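Local coordinates for protein fungal protease inhibitor-1 (Antheraea mylitta, PDB 3BT4) that inhibits trypsin, chymotrypsin and proteases from the fungi Aspergillus oryzae and Rhizopus oryzae, at residues R20-S25 against P41-L46. Numbering follows the deposited sequence.
Sequences RASCRS and PACVTL
C23 and C43 are joined by a disulfide, SG to SG 2.1 Å, one of six in this small cystine-rich inhibitor with little regular secondary structure. The bridge ties the loop ahead of strand 28-30 to strand 40-47, the middle strand of a three-stranded mixed sheet. Both CB atoms point toward the opposite segment. In each cysteine SG stands anti to the carbonyl carbon and beside its own backbone N, and the S-S torsion of -79° gives a left-handed bridge. C23 CA and C43 CA lie 5.3 Å apart.

Apart from the covalent link the segments touch little, and no hydrogen bond crosses between them. S22 OG approaches C43 SG at 4.3 Å, a loose contact, while its hydrogen bond goes to A19 O. C23 SG lies 4.2 Å from A42 O, and I18 packs against both cysteines. Strand 40-47 has sheet partners on both flanks: A42 and V44 bond through their backbones to R30 and T28, and T45 to S65 and V67 on the other side.

Within the loop, a short 3-10 turn at 20-22 leads into C23, with a weak bond from C23 N to R20 O at 3.4 Å. Successive bends at the first two torsions of R24 turn its side chain back over the turn, bringing NH1 to the carbonyls of A21 and C23, both close to the guanidinium plane. R24 NH1 lies 3.2 Å from C23 O, well above that carbonyl's plane. The straighter bond, 169° at the hydrogen, runs from R24 NH1 to A21 O at 2.8 Å.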
loop_
_atom_site.group_PDB
_atom_site.type_symbol
_atom_site.label_atom_id
_atom_site.label_comp_id
_atom_site.label_asym_id
_atom_site.label_seq_id
_atom_site.Cartn_x
_atom_site.Cartn_y
_atom_site.Cartn_z
ATOM N N ARG A 20 -13.427 4.984 -6.316
ATOM C CA ARG A 20 -13.681 3.589 -5.976
ATOM C C ARG A 20 -14.274 2.844 -7.172
ATOM O O ARG A 20 -13.901 1.710 -7.470
ATOM C CB ARG A 20 -14.628 3.510 -4.775
ATOM C CG ARG A 20 -14.961 2.103 -4.366
ATOM C CD ARG A 20 -15.692 2.050 -3.062
ATOM N NE ARG A 20 -17.014 2.649 -3.153
ATOM C CZ ARG A 20 -18.022 2.362 -2.330
ATOM N NH1 ARG A 20 -17.864 1.496 -1.354
ATOM N NH2 ARG A 20 -19.188 2.967 -2.486
ATOM N N ALA A 21 -15.184 3.541 -7.850
ATOM C CA ALA A 21 -15.881 3.119 -9.064
ATOM C C ALA A 21 -14.983 2.772 -10.257
ATOM O O ALA A 21 -15.467 2.224 -11.243
ATOM C CB ALA A 21 -16.876 4.254 -9.480
ATOM N N SER A 22 -13.696 3.109 -10.182
ATOM C CA SER A 22 -12.753 2.919 -11.295
ATOM C C SER A 22 -11.896 1.649 -11.236
ATOM O O SER A 22 -11.303 1.272 -12.242
ATOM C CB SER A 22 -11.838 4.136 -11.456
ATOM O OG SER A 22 -10.842 4.221 -10.433
ATOM N N CYS A 23 -11.818 1.009 -10.067
ATOM C CA CYS A 23 -11.069 -0.242 -9.900
ATOM C C CYS A 23 -11.794 -1.408 -10.543
ATOM O O CYS A 23 -13.005 -1.556 -10.374
ATOM C CB CYS A 23 -10.854 -0.556 -8.423
ATOM S SG CYS A 23 -9.908 0.720 -7.559
ATOM N N ARG A 24 -11.040 -2.234 -11.264
ATOM C CA ARG A 24 -11.611 -3.364 -12.005
ATOM C C ARG A 24 -11.029 -4.651 -11.472
ATOM O O ARG A 24 -9.829 -4.868 -11.538
ATOM C CB ARG A 24 -11.324 -3.245 -13.499
ATOM C CG ARG A 24 -11.943 -2.049 -14.187
ATOM C CD ARG A 24 -13.448 -2.169 -14.200
ATOM N NE ARG A 24 -14.084 -0.969 -14.739
ATOM C CZ ARG A 24 -14.611 0.004 -14.006
ATOM N NH1 ARG A 24 -14.589 -0.065 -12.687
ATOM N NH2 ARG A 24 -15.179 1.042 -14.599
ATOM N N SER A 25 -11.897 -5.481 -10.910
ATOM C CA SER A 25 -11.497 -6.767 -10.336
ATOM C C SER A 25 -10.716 -7.576 -11.380
ATOM O O SER A 25 -11.047 -7.518 -12.575
ATOM C CB SER A 25 -12.703 -7.538 -9.790
ATOM O OG SER A 25 -13.605 -7.865 -10.810
ATOM N N PRO A 41 -5.916 6.944 -2.621
ATOM C CA PRO A 41 -6.556 5.652 -2.898
ATOM C C PRO A 41 -5.828 4.905 -4.015
ATOM O O PRO A 41 -5.142 5.518 -4.811
ATOM C CB PRO A 41 -7.967 6.061 -3.356
ATOM C CG PRO A 41 -7.795 7.505 -3.833
ATOM C CD PRO A 41 -6.806 8.079 -2.919
ATOM N N ALA A 42 -5.973 3.585 -4.065
ATOM C CA ALA A 42 -5.349 2.782 -5.121
ATOM C C ALA A 42 -6.193 1.571 -5.473
ATOM O O ALA A 42 -6.955 1.073 -4.645
ATOM C CB ALA A 42 -3.983 2.332 -4.684
ATOM N N CYS A 43 -6.056 1.101 -6.707
ATOM C CA CYS A 43 -6.575 -0.205 -7.087
ATOM C C CYS A 43 -5.404 -1.169 -6.917
ATOM O O CYS A 43 -4.412 -1.089 -7.641
ATOM C CB CYS A 43 -7.109 -0.182 -8.519
ATOM S SG CYS A 43 -8.335 1.188 -8.792
ATOM N N VAL A 44 -5.494 -2.035 -5.910
ATOM C CA VAL A 44 -4.353 -2.884 -5.556
ATOM C C VAL A 44 -4.479 -4.350 -6.003
ATOM O O VAL A 44 -5.574 -4.901 -6.126
ATOM C CB VAL A 44 -3.999 -2.774 -4.045
ATOM C CG1 VAL A 44 -3.905 -1.303 -3.641
ATOM C CG2 VAL A 44 -5.010 -3.471 -3.189
ATOM N N THR A 45 -3.321 -4.948 -6.263
ATOM C CA THR A 45 -3.194 -6.365 -6.547
ATOM C C THR A 45 -2.588 -7.068 -5.327
ATOM O O THR A 45 -1.672 -6.557 -4.702
ATOM C CB THR A 45 -2.325 -6.550 -7.811
ATOM O OG1 THR A 45 -3.057 -6.040 -8.934
ATOM C CG2 THR A 45 -1.941 -8.031 -8.064
ATOM N N LEU A 46 -3.109 -8.242 -4.971
ATOM C CA LEU A 46 -2.523 -8.980 -3.844
ATOM C C LEU A 46 -1.670 -10.161 -4.275
ATOM O O LEU A 46 -1.990 -10.870 -5.246
ATOM C CB LEU A 46 -3.580 -9.403 -2.810
ATOM C CG LEU A 46 -4.458 -8.298 -2.197
ATOM C CD1 LEU A 46 -5.471 -8.879 -1.227
ATOM C CD2 LEU A 46 -3.622 -7.200 -1.530
#